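Urocanate hydratase (Paenibacillus sp. Soil724D2, PDB 7NED) catalyses the NAD+-dependent hydration of urocanate-type substrates and probably serves bacterial ergothioneine breakdown by acting on thiourocanate. Local coordinates at residues Gln137-Ile142 with Pro173-Leu178; Gln144-Leu149 with Ile309-Gly314; Asp249-Gln254 with Glu298-Leu303; Glu302-Gly307 with Phe330-Phe335. One frame throughout, in Å; residues are numbered along the deposited sequence.

All four contacts lie in the Rossmann-like part of the chain. Contacts 1, 2 and 3 are buried, while contact 4 is only partly buried. Contacts 1 and 2 share helix 133-150, and Ile142 of contact 1 packs on Phe311 of contact 2. Contacts 3 and 4 share helix 282-305. Contacts 2, 3 and 4 reach neighbouring strands of one parallel sheet, and contacts 2 and 3 also touch NAD. Chemistry changes with place. Contacts 2 and 3 are aliphatic or aromatic packing. Contact 1 joins two helices and adds a water-bridged tyrosine. Contact 4, nearer the surface, uses a lysine chain, a carbonyl oxygen and a water that bridges to an aspartate.

Contact 1 of 4, residues Gln137-Ile142 with Pro173-Leu178; sequences QGTYEI and PLAGTL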
# COMPACT_ATOMS: atom_id res chain seq x y z
N GLN A 137 21.63 18.04 -2.06
CA GLN A 137 22.30 17.58 -3.28
C GLN A 137 21.32 17.44 -4.43
O GLN A 137 21.67 17.70 -5.58
CB GLN A 137 23.02 16.24 -3.10
CG GLN A 137 23.79 15.92 -4.41
CD GLN A 137 24.70 14.69 -4.36
OE1 GLN A 137 24.77 13.98 -3.37
NE2 GLN A 137 25.39 14.43 -5.47
N GLY A 138 20.10 16.98 -4.14
CA GLY A 138 19.07 16.92 -5.18
C GLY A 138 18.85 18.28 -5.82
O GLY A 138 18.84 18.41 -7.04
N THR A 139 18.70 19.31 -5.01
CA THR A 139 18.47 20.64 -5.55
C THR A 139 19.67 21.13 -6.34
O THR A 139 19.54 21.73 -7.42
CB THR A 139 18.15 21.59 -4.39
OG1 THR A 139 17.06 21.02 -3.63
CG2 THR A 139 17.75 22.98 -4.91
N TYR A 140 20.86 20.89 -5.82
CA TYR A 140 22.07 21.25 -6.54
C TYR A 140 22.13 20.52 -7.89
O TYR A 140 22.46 21.12 -8.93
CB TYR A 140 23.26 20.98 -5.63
CG TYR A 140 24.61 21.04 -6.28
CD1 TYR A 140 25.24 19.89 -6.72
CD2 TYR A 140 25.26 22.27 -6.47
CE1 TYR A 140 26.50 19.95 -7.33
CE2 TYR A 140 26.50 22.33 -7.07
CZ TYR A 140 27.12 21.18 -7.49
OH TYR A 140 28.35 21.23 -8.09
N GLU A 141 21.77 19.23 -7.90
CA GLU A 141 21.75 18.48 -9.17
C GLU A 141 20.67 19.01 -10.11
O GLU A 141 20.84 18.97 -11.33
CB GLU A 141 21.51 16.98 -8.91
CG GLU A 141 22.68 16.18 -8.26
CD GLU A 141 24.05 16.39 -8.93
OE1 GLU A 141 25.09 16.50 -8.18
OE2 GLU A 141 24.09 16.47 -10.18
N ILE A 142 19.55 19.49 -9.58
CA ILE A 142 18.58 20.17 -10.45
C ILE A 142 19.21 21.41 -11.08
O ILE A 142 19.11 21.62 -12.30
CB ILE A 142 17.30 20.56 -9.67
CG1 ILE A 142 16.53 19.33 -9.22
CG2 ILE A 142 16.42 21.48 -10.53
CD1 ILE A 142 15.47 19.63 -8.14
N PRO A 173 19.24 28.16 -0.90
CA PRO A 173 20.29 29.17 -1.08
C PRO A 173 21.67 28.56 -1.17
O PRO A 173 22.50 29.03 -1.96
CB PRO A 173 20.13 30.08 0.17
CG PRO A 173 19.28 29.30 1.11
CD PRO A 173 18.41 28.42 0.28
N LEU A 174 21.95 27.52 -0.39
CA LEU A 174 23.26 26.89 -0.46
C LEU A 174 23.41 26.07 -1.74
O LEU A 174 24.47 26.08 -2.37
CB LEU A 174 23.50 26.04 0.76
CG LEU A 174 24.92 25.59 1.00
CD1 LEU A 174 25.96 26.79 0.96
CD2 LEU A 174 24.95 24.91 2.35
N ALA A 175 22.36 25.36 -2.15
CA ALA A 175 22.43 24.72 -3.45
C ALA A 175 22.70 25.76 -4.53
O ALA A 175 23.53 25.53 -5.41
CB ALA A 175 21.12 23.97 -3.75
N GLY A 176 22.03 26.90 -4.45
CA GLY A 176 22.24 27.94 -5.45
C GLY A 176 23.68 28.43 -5.47
O GLY A 176 24.32 28.44 -6.52
N THR A 177 24.22 28.80 -4.32
CA THR A 177 25.58 29.36 -4.36
C THR A 177 26.65 28.30 -4.62
O THR A 177 27.68 28.60 -5.25
CB THR A 177 25.90 30.14 -3.09
OG1 THR A 177 25.82 29.29 -1.95
CG2 THR A 177 24.97 31.36 -2.94
N LEU A 178 26.44 27.06 -4.17
CA LEU A 178 27.37 26.00 -4.55
C LEU A 178 27.45 25.85 -6.06
O LEU A 178 28.50 25.46 -6.59
CB LEU A 178 26.94 24.66 -3.91
CG LEU A 178 27.23 24.59 -2.41
CD1 LEU A 178 26.57 23.40 -1.81
CD2 LEU A 178 28.73 24.55 -2.09
O HOH W 1 29.59 23.71 -8.44
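The ring of Tyr140 turns an edge toward residues 173-178. Ala175 O lies in the ring plane, 3.8 Å from Tyr140 CD2. Further along this edge, Leu178 O sits near the plane, 3.7 Å from Tyr140 CE2. A water in the same plane donates to Tyr140 OH and to Leu178 O, at 2.8 Å in each case. Tyr140 OH is also hydrogen-bonded to Asn382 OD1. Two partners therefore grip the hydroxyl, which should hold the end of the ring in place. The ring of Trp383 meets it with the planes at about 45°. The CB of Leu178 adds an apolar touch, 3.9 Å from Tyr140 CD2. Tyr140 has CG anti to the backbone N (chi1 169°), which lays the ring alongside the second helix.

At the root of the side chain the helices meet. Ala175 CB points at the first helix and lies 3.7 Å from both Tyr140 N and Thr139 CG2. Thr139 OG1 bonds back to Val135 O, which leaves its methyl CG2 to pack on Ala175. The local helix axes approach to 8.6 Å, consistent with the small alanine at the crossing, and cross at -43°.

Helix 172-178 is the crossover between the parallel strands 159-163 and 182-187. Helix 133-150 precedes the first of these strands. Helix 378-390 touches both segments, through Trp383 and Leu386 on one and His390 on the other.

Contact 2 of 4, residues Gln144-Leu149 with Ile309-Gly314; sequences QSIARL and IVFDNG. With NAD (nicotinamide-adenine-dinucleotide), chain C.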
# COMPACT_ATOMS: atom_id res chain seq x y z
N GLN A 144 22.33 22.10 -11.51
CA GLN A 144 23.41 21.75 -12.44
C GLN A 144 22.86 21.18 -13.75
O GLN A 144 23.42 21.44 -14.82
CB GLN A 144 24.41 20.78 -11.82
CG GLN A 144 25.28 21.43 -10.72
CD GLN A 144 26.19 22.57 -11.22
OE1 GLN A 144 25.70 23.61 -11.67
NE2 GLN A 144 27.49 22.38 -11.11
N SER A 145 21.79 20.37 -13.68
CA SER A 145 21.15 19.87 -14.88
C SER A 145 20.63 21.02 -15.74
O SER A 145 20.83 21.05 -16.96
CB SER A 145 20.02 18.91 -14.49
OG SER A 145 19.32 18.50 -15.66
N ILE A 146 19.97 22.00 -15.12
CA ILE A 146 19.53 23.19 -15.83
C ILE A 146 20.73 23.90 -16.47
O ILE A 146 20.65 24.34 -17.62
CB ILE A 146 18.76 24.11 -14.88
CG1 ILE A 146 17.43 23.47 -14.47
CG2 ILE A 146 18.58 25.52 -15.48
CD1 ILE A 146 16.67 24.27 -13.38
N ALA A 147 21.83 24.03 -15.73
CA ALA A 147 23.02 24.68 -16.27
C ALA A 147 23.49 23.97 -17.52
O ALA A 147 23.80 24.61 -18.54
CB ALA A 147 24.14 24.70 -15.23
N ARG A 148 23.60 22.64 -17.46
CA ARG A 148 24.03 21.90 -18.64
C ARG A 148 23.06 22.08 -19.79
O ARG A 148 23.47 22.14 -20.95
CB ARG A 148 24.19 20.41 -18.31
CG ARG A 148 25.34 20.13 -17.40
CD ARG A 148 25.62 18.64 -17.32
NE ARG A 148 24.46 17.88 -16.89
CZ ARG A 148 24.11 17.72 -15.62
NH1 ARG A 148 24.83 18.31 -14.67
NH2 ARG A 148 23.03 17.01 -15.29
N LEU A 149 21.76 22.11 -19.50
CA LEU A 149 20.78 22.10 -20.59
C LEU A 149 20.64 23.46 -21.25
O LEU A 149 20.39 23.52 -22.46
CB LEU A 149 19.42 21.65 -20.08
CG LEU A 149 19.27 20.18 -19.68
CD1 LEU A 149 17.96 20.02 -18.89
CD2 LEU A 149 19.25 19.26 -20.91
N ILE A 309 13.73 29.68 -17.16
CA ILE A 309 13.56 28.24 -16.97
C ILE A 309 12.76 28.09 -15.68
O ILE A 309 13.26 28.36 -14.58
CB ILE A 309 14.91 27.52 -16.87
CG1 ILE A 309 15.78 27.77 -18.12
CG2 ILE A 309 14.70 26.01 -16.69
CD1 ILE A 309 15.08 27.47 -19.42
N VAL A 310 11.53 27.62 -15.79
CA VAL A 310 10.60 27.60 -14.67
C VAL A 310 10.24 26.15 -14.35
O VAL A 310 10.02 25.34 -15.26
CB VAL A 310 9.34 28.43 -15.01
CG1 VAL A 310 8.29 28.43 -13.88
CG2 VAL A 310 9.76 29.87 -15.44
N PHE A 311 10.21 25.80 -13.06
CA PHE A 311 9.87 24.42 -12.75
C PHE A 311 9.27 24.32 -11.35
O PHE A 311 9.46 25.18 -10.49
CB PHE A 311 11.08 23.48 -12.90
CG PHE A 311 12.14 23.69 -11.85
CD1 PHE A 311 12.16 22.92 -10.69
CD2 PHE A 311 13.09 24.68 -12.01
CE1 PHE A 311 13.13 23.11 -9.71
CE2 PHE A 311 14.09 24.90 -11.04
CZ PHE A 311 14.10 24.11 -9.87
N ASP A 312 8.49 23.25 -11.19
CA ASP A 312 7.89 22.86 -9.92
C ASP A 312 8.91 22.03 -9.13
O ASP A 312 9.48 21.06 -9.66
CB ASP A 312 6.61 22.07 -10.24
CG ASP A 312 5.85 21.59 -9.01
OD1 ASP A 312 6.47 21.33 -7.96
OD2 ASP A 312 4.61 21.43 -9.14
N ASN A 313 9.15 22.42 -7.88
CA ASN A 313 10.19 21.79 -7.08
C ASN A 313 9.62 20.73 -6.14
O ASN A 313 10.20 20.44 -5.09
CB ASN A 313 10.98 22.85 -6.31
CG ASN A 313 12.41 22.45 -6.03
OD1 ASN A 313 12.87 21.36 -6.39
ND2 ASN A 313 13.14 23.35 -5.35
N GLY A 314 8.49 20.15 -6.53
CA GLY A 314 7.93 19.00 -5.87
C GLY A 314 7.05 19.38 -4.71
O GLY A 314 7.14 18.75 -3.67
PA NAD C . 8.24 23.98 5.63
O1A NAD C . 6.74 24.17 5.85
O2A NAD C . 9.25 23.73 6.68
O5B NAD C . 8.70 25.52 5.08
C5B NAD C . 7.83 26.09 4.19
C4B NAD C . 8.32 27.60 4.09
O4B NAD C . 7.52 28.38 3.24
C3B NAD C . 8.13 28.14 5.55
O3B NAD C . 9.28 28.75 5.97
C2B NAD C . 6.97 29.17 5.38
O2B NAD C . 7.14 30.30 6.15
C1B NAD C . 7.25 29.61 3.94
N9A NAD C . 6.08 30.15 3.24
C8A NAD C . 4.75 29.76 3.29
N7A NAD C . 3.97 30.48 2.52
C5A NAD C . 4.82 31.38 1.91
C6A NAD C . 4.61 32.43 0.99
N6A NAD C . 3.37 32.70 0.50
N1A NAD C . 5.66 33.18 0.55
C2A NAD C . 6.86 32.89 1.10
N3A NAD C . 7.22 31.93 1.97
C4A NAD C . 6.16 31.20 2.36
O3 NAD C . 8.19 23.08 4.35
PN NAD C . 9.51 22.34 3.85
O1N NAD C . 10.01 21.10 4.52
O2N NAD C . 10.47 23.41 3.38
O5D NAD C . 9.03 21.67 2.33
C5D NAD C . 8.51 22.65 1.42
C4D NAD C . 7.98 21.94 0.20
O4D NAD C . 8.92 21.00 -0.29
C3D NAD C . 6.77 21.04 0.81
O3D NAD C . 5.64 21.06 -0.05
C2D NAD C . 7.37 19.58 0.83
O2D NAD C . 6.49 18.57 0.55
C1D NAD C . 8.13 19.85 -0.51
N1N NAD C . 9.00 18.78 -1.03
C2N NAD C . 8.25 17.72 -1.49
C3N NAD C . 8.85 16.63 -2.09
C7N NAD C . 7.92 15.48 -2.52
O7N NAD C . 8.18 14.68 -3.42
N7N NAD C . 6.76 15.30 -1.78
C4N NAD C . 10.24 16.67 -2.22
C5N NAD C . 10.96 17.77 -1.75
C6N NAD C . 10.31 18.87 -1.16
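Ile146 alone carries the helix side of this contact, and it does so with two separate branches. Its CD1 reaches Phe311 CE2 at 3.5 Å, a close approach for two carbons. Its CG2 meets Ile309 CG2 at 4.1 Å. The long branch of Ile146 thus goes to the aromatic residue and the short branch to the aliphatic one. The two isoleucines run past each other in opposite directions. The methyl reaches the Phe311 ring at a slant. Phe311 has CG placed between the backbone N and the carbonyl carbon (chi1 69°), and this directs the ring from the strand toward the helix. Asn313 OD1 lies in the plane of the ring, at its edge.

Beyond Phe311 the chain turns toward the cofactor. Asp312 OD1 accepts a hydrogen bond from Gly314 N at 2.7 Å, with an N-H...O angle of 146°. This is an Asx turn. The same oxygen also accepts from Asn315 N, while Asp312 OD2 forms a salt bridge with Arg318. The carboxylate is therefore held at both oxygens. The turn places Gly314 O off the plane of the nicotinamide ring, over its rim beside C2N. Its distance to NAD C2N is 2.7 Å, unusually short for carbon and oxygen, so the exact value deserves caution.

Strand 309-312 lies between strands 250-251 and 333-334 in the parallel sheet. Helix 133-150 packs on one face of that sheet, where Ile250, Phe335 and Phe339 enclose the same apolar cluster.

Contact 3 of 4, residues Asp249-Gln254 with Glu298-Leu303; sequences DIVTDQ and EAMLEL. With NAD (nicotinamide-adenine-dinucleotide), chain C.
With chi1 at 178°, Val251 sets CG1 opposite the backbone N and CG2 opposite the carbonyl carbon, which aims the methyls at two different residues of 298-303. CG1 lies 4.2 Å from Met300 CG, and CG2 lies 3.9 Å from Leu303 CD1. Met300 is extended as far as SD and then bends at chi3 (57°). The bend brings Met300 CE to within 4.2 Å of Thr252 CA, so the methionine reaches past the valine to the next residue. Leu303 crosses Val251 at about a right angle, whereas Met300 meets it obliquely. No hydrogen bond joins the two segments.

Polar groups of 249-254 turn to other partners. Thr252 OG1 bonds to Phe311 O, and Asp253 OD1 bonds to Thr255 OG1 and Asn315 ND2. The chain then reaches the NAD pocket. Gln254 CG packs 3.5 Å from NAD O4D, and Gln254 NE2 lies 3.3 Å from NAD C6N. The glutamine thus lies against both the ribose and the nicotinamide ring.

Strand 250-251 runs between strands 159-163 and 309-312 in the parallel sheet. Helix 282-305 leads into strand 309-312 and packs beside helix 234-243, where Tyr238 touches Met300 and Val242 touches Leu303.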
# COMPACT_ATOMS: atom_id res chain seq x y z
N ASP A 249 16.67 34.07 -14.57
CA ASP A 249 17.03 33.00 -15.49
C ASP A 249 16.36 31.70 -15.12
O ASP A 249 16.08 30.86 -16.00
CB ASP A 249 18.54 32.83 -15.51
CG ASP A 249 19.25 34.11 -15.94
OD1 ASP A 249 19.01 34.51 -17.10
OD2 ASP A 249 19.99 34.73 -15.13
N ILE A 250 16.09 31.52 -13.84
CA ILE A 250 15.48 30.29 -13.32
C ILE A 250 14.47 30.68 -12.26
O ILE A 250 14.73 31.57 -11.45
CB ILE A 250 16.52 29.35 -12.71
CG1 ILE A 250 17.54 28.94 -13.78
CG2 ILE A 250 15.82 28.13 -12.15
CD1 ILE A 250 18.76 28.27 -13.19
N VAL A 251 13.32 30.02 -12.26
CA VAL A 251 12.30 30.34 -11.28
C VAL A 251 11.70 29.03 -10.77
O VAL A 251 11.30 28.19 -11.57
CB VAL A 251 11.19 31.21 -11.88
CG1 VAL A 251 10.10 31.48 -10.82
CG2 VAL A 251 11.80 32.53 -12.47
N THR A 252 11.64 28.89 -9.46
CA THR A 252 10.89 27.78 -8.86
C THR A 252 10.26 28.28 -7.57
O THR A 252 10.14 29.49 -7.33
CB THR A 252 11.77 26.53 -8.68
OG1 THR A 252 10.96 25.44 -8.20
CG2 THR A 252 12.92 26.74 -7.71
N ASP A 253 9.80 27.34 -6.73
CA ASP A 253 9.14 27.67 -5.48
C ASP A 253 9.30 26.46 -4.58
O ASP A 253 9.24 25.33 -5.06
CB ASP A 253 7.66 27.99 -5.71
CG ASP A 253 6.90 28.23 -4.40
OD1 ASP A 253 6.55 27.25 -3.70
OD2 ASP A 253 6.70 29.41 -4.04
N GLN A 254 9.54 26.68 -3.31
CA GLN A 254 9.50 25.55 -2.42
C GLN A 254 8.87 25.97 -1.10
O GLN A 254 9.31 25.57 -0.02
CB GLN A 254 10.87 24.93 -2.25
CG GLN A 254 10.73 23.42 -2.07
CD GLN A 254 12.06 22.74 -2.02
OE1 GLN A 254 13.10 23.37 -1.81
NE2 GLN A 254 12.06 21.44 -2.37
N GLU A 298 0.67 32.12 -11.88
CA GLU A 298 0.48 32.98 -13.04
C GLU A 298 1.74 33.79 -13.32
O GLU A 298 2.18 33.91 -14.46
CB GLU A 298 -0.69 33.92 -12.81
CG GLU A 298 -2.04 33.30 -13.10
CD GLU A 298 -2.19 32.99 -14.58
OE1 GLU A 298 -2.24 33.93 -15.41
OE2 GLU A 298 -2.35 31.79 -14.91
N ALA A 299 2.32 34.36 -12.27
CA ALA A 299 3.59 35.06 -12.43
C ALA A 299 4.68 34.13 -12.96
O ALA A 299 5.44 34.50 -13.87
CB ALA A 299 3.98 35.71 -11.10
N MET A 300 4.78 32.92 -12.40
CA MET A 300 5.73 31.94 -12.92
C MET A 300 5.48 31.66 -14.39
O MET A 300 6.43 31.55 -15.18
CB MET A 300 5.63 30.65 -12.09
CG MET A 300 5.97 30.92 -10.63
SD MET A 300 5.86 29.44 -9.59
CE MET A 300 6.99 28.29 -10.38
N LEU A 301 4.24 31.55 -14.78
CA LEU A 301 3.92 31.27 -16.16
C LEU A 301 4.35 32.46 -17.05
O LEU A 301 4.87 32.28 -18.08
CB LEU A 301 2.44 30.95 -16.31
CG LEU A 301 1.96 29.55 -15.95
CD1 LEU A 301 0.47 29.52 -15.81
CD2 LEU A 301 2.44 28.51 -16.92
N GLU A 302 4.19 33.66 -16.57
CA GLU A 302 4.59 34.80 -17.35
C GLU A 302 6.11 34.83 -17.46
O GLU A 302 6.64 35.07 -18.52
CB GLU A 302 4.04 36.06 -16.77
CG GLU A 302 4.35 37.29 -17.59
CD GLU A 302 3.69 37.33 -18.97
OE1 GLU A 302 4.36 37.89 -19.88
OE2 GLU A 302 2.53 36.89 -19.12
N LEU A 303 6.80 34.54 -16.36
CA LEU A 303 8.24 34.52 -16.38
C LEU A 303 8.73 33.47 -17.37
O LEU A 303 9.68 33.67 -18.07
CB LEU A 303 8.84 34.36 -14.99
CG LEU A 303 8.59 35.50 -14.00
CD1 LEU A 303 8.95 35.16 -12.57
CD2 LEU A 303 9.15 36.84 -14.44
PA NAD C . 8.24 23.98 5.63
O1A NAD C . 6.74 24.17 5.85
O2A NAD C . 9.25 23.73 6.68
O5B NAD C . 8.70 25.52 5.08
C5B NAD C . 7.83 26.09 4.19
C4B NAD C . 8.32 27.60 4.09
O4B NAD C . 7.52 28.38 3.24
C3B NAD C . 8.13 28.14 5.55
O3B NAD C . 9.28 28.75 5.97
C2B NAD C . 6.97 29.17 5.38
O2B NAD C . 7.14 30.30 6.15
C1B NAD C . 7.25 29.61 3.94
N9A NAD C . 6.08 30.15 3.24
C8A NAD C . 4.75 29.76 3.29
N7A NAD C . 3.97 30.48 2.52
C5A NAD C . 4.82 31.38 1.91
C6A NAD C . 4.61 32.43 0.99
N6A NAD C . 3.37 32.70 0.50
N1A NAD C . 5.66 33.18 0.55
C2A NAD C . 6.86 32.89 1.10
N3A NAD C . 7.22 31.93 1.97
C4A NAD C . 6.16 31.20 2.36
O3 NAD C . 8.19 23.08 4.35
PN NAD C . 9.51 22.34 3.85
O1N NAD C . 10.01 21.10 4.52
O2N NAD C . 10.47 23.41 3.38
O5D NAD C . 9.03 21.67 2.33
C5D NAD C . 8.51 22.65 1.42
C4D NAD C . 7.98 21.94 0.20
O4D NAD C . 8.92 21.00 -0.29
C3D NAD C . 6.77 21.04 0.81
O3D NAD C . 5.64 21.06 -0.05
C2D NAD C . 7.37 19.58 0.83
O2D NAD C . 6.49 18.57 0.55
C1D NAD C . 8.13 19.85 -0.51
N1N NAD C . 9.00 18.78 -1.03
C2N NAD C . 8.25 17.72 -1.49
C3N NAD C . 8.85 16.63 -2.09
C7N NAD C . 7.92 15.48 -2.52
O7N NAD C . 8.18 14.68 -3.42
N7N NAD C . 6.76 15.30 -1.78
C4N NAD C . 10.24 16.67 -2.22
C5N NAD C . 10.96 17.77 -1.75
C6N NAD C . 10.31 18.87 -1.16

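Contact 4 of 4, residues Glu302-Gly307 with Phe330-Phe335; sequences ELKKRG and FDIDIF
Lys304 reaches across to residues 330-335 with the far half of its chain. Its CE lies 3.5 Å from Asp331 O, and its CD lies 4.4 Å from Ile332 CG1. A water bridges the rest. It accepts from Lys304 NZ and from Asp333 N, each at 3.0 Å. It donates to Asp333 OD1 at 2.7 Å. The lysine is extended through CE and bends only at chi4 (58°), which turns NZ to the water.

Behind this first shell, Lys304 stands on the last turn of helix 282-305. A Schellman motif ends the helix, with Gly307 N bonded to Lys304 O and Gly307 taking a positive phi. Arg306 folds back to Glu302 in a salt bridge, and Arg306 NH1 bonds to Val242 O. On the other side, Ile332 O accepts from Arg318 NH1. The backbone of Asp333 bonds to Asp312 in the neighbouring strand.

Lys304 NZ and Asp333 OD1 are 4.6 Å apart, too far for a salt bridge. Their direct attraction is probably modest. The water bridges the two groups by hydrogen bonds and also satisfies the backbone N of Asp333. The contact thus joins a water-bridged charge pair to light packing of the lysine chain.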
# COMPACT_ATOMS: atom_id res chain seq x y z
N GLU A 302 4.19 33.66 -16.57
CA GLU A 302 4.59 34.80 -17.35
C GLU A 302 6.11 34.83 -17.46
O GLU A 302 6.64 35.07 -18.52
CB GLU A 302 4.04 36.06 -16.77
CG GLU A 302 4.35 37.29 -17.59
CD GLU A 302 3.69 37.33 -18.97
OE1 GLU A 302 4.36 37.89 -19.88
OE2 GLU A 302 2.53 36.89 -19.12
N LEU A 303 6.80 34.54 -16.36
CA LEU A 303 8.24 34.52 -16.38
C LEU A 303 8.73 33.47 -17.37
O LEU A 303 9.68 33.67 -18.07
CB LEU A 303 8.84 34.36 -14.99
CG LEU A 303 8.59 35.50 -14.00
CD1 LEU A 303 8.95 35.16 -12.57
CD2 LEU A 303 9.15 36.84 -14.44
N LYS A 304 8.04 32.36 -17.41
CA LYS A 304 8.39 31.30 -18.35
C LYS A 304 8.30 31.78 -19.78
O LYS A 304 9.16 31.46 -20.61
CB LYS A 304 7.48 30.10 -18.14
CG LYS A 304 7.61 29.03 -19.23
CD LYS A 304 6.75 27.78 -18.87
CE LYS A 304 6.83 26.70 -19.95
NZ LYS A 304 8.25 26.31 -20.13
N LYS A 305 7.26 32.55 -20.09
CA LYS A 305 7.07 33.06 -21.44
C LYS A 305 8.10 34.15 -21.79
O LYS A 305 8.42 34.32 -22.98
CB LYS A 305 5.65 33.54 -21.60
N ARG A 306 8.63 34.82 -20.80
CA ARG A 306 9.70 35.78 -21.06
C ARG A 306 11.08 35.13 -21.07
O ARG A 306 12.09 35.84 -21.17
CB ARG A 306 9.64 36.92 -20.04
CG ARG A 306 8.25 37.51 -19.96
CD ARG A 306 8.15 38.62 -18.93
NE ARG A 306 6.90 39.35 -19.09
CZ ARG A 306 6.50 40.36 -18.33
NH1 ARG A 306 7.26 40.81 -17.32
NH2 ARG A 306 5.34 40.94 -18.60
N GLY A 307 11.15 33.80 -20.99
CA GLY A 307 12.39 33.08 -21.18
C GLY A 307 13.01 32.44 -19.95
O GLY A 307 14.04 31.78 -20.08
N PHE A 330 0.10 23.18 -15.73
CA PHE A 330 1.02 22.08 -16.00
C PHE A 330 1.84 22.28 -17.27
O PHE A 330 2.56 21.37 -17.69
CB PHE A 330 0.25 20.76 -16.01
CG PHE A 330 -0.13 20.36 -14.65
CD1 PHE A 330 0.72 19.57 -13.88
CD2 PHE A 330 -1.31 20.82 -14.10
CE1 PHE A 330 0.37 19.22 -12.59
CE2 PHE A 330 -1.68 20.47 -12.79
CZ PHE A 330 -0.83 19.66 -12.04
N ASP A 331 1.79 23.48 -17.85
CA ASP A 331 2.82 23.89 -18.80
C ASP A 331 4.18 24.00 -18.13
O ASP A 331 5.22 23.87 -18.79
CB ASP A 331 2.45 25.24 -19.44
CG ASP A 331 1.29 25.14 -20.45
OD1 ASP A 331 0.82 24.02 -20.77
OD2 ASP A 331 0.83 26.21 -20.89
N ILE A 332 4.20 24.25 -16.83
CA ILE A 332 5.44 24.35 -16.07
C ILE A 332 5.99 22.95 -15.84
O ILE A 332 5.25 22.05 -15.44
CB ILE A 332 5.19 25.09 -14.75
CG1 ILE A 332 4.97 26.57 -15.02
CG2 ILE A 332 6.40 24.98 -13.86
CD1 ILE A 332 4.47 27.32 -13.82
N ASP A 333 7.29 22.78 -16.07
CA ASP A 333 7.96 21.50 -15.91
C ASP A 333 7.97 21.06 -14.46
O ASP A 333 7.87 21.88 -13.56
CB ASP A 333 9.41 21.55 -16.39
CG ASP A 333 9.53 21.47 -17.89
OD1 ASP A 333 10.04 22.43 -18.53
OD2 ASP A 333 9.08 20.43 -18.41
N ILE A 334 8.12 19.75 -14.26
CA ILE A 334 8.38 19.19 -12.94
C ILE A 334 9.83 18.74 -12.91
O ILE A 334 10.37 18.25 -13.91
CB ILE A 334 7.42 18.00 -12.64
CG1 ILE A 334 7.69 17.40 -11.24
CG2 ILE A 334 7.54 16.90 -13.71
CD1 ILE A 334 7.36 18.36 -10.05
N PHE A 335 10.47 18.90 -11.75
CA PHE A 335 11.92 18.67 -11.73
C PHE A 335 12.30 17.22 -11.99
O PHE A 335 13.45 16.94 -12.37
CB PHE A 335 12.48 19.11 -10.38
CG PHE A 335 12.21 18.14 -9.27
CD1 PHE A 335 11.04 18.21 -8.53
CD2 PHE A 335 13.17 17.21 -8.90
CE1 PHE A 335 10.80 17.32 -7.50
CE2 PHE A 335 12.93 16.35 -7.84
CZ PHE A 335 11.76 16.40 -7.15
O HOH W 2 8.85 24.69 -17.72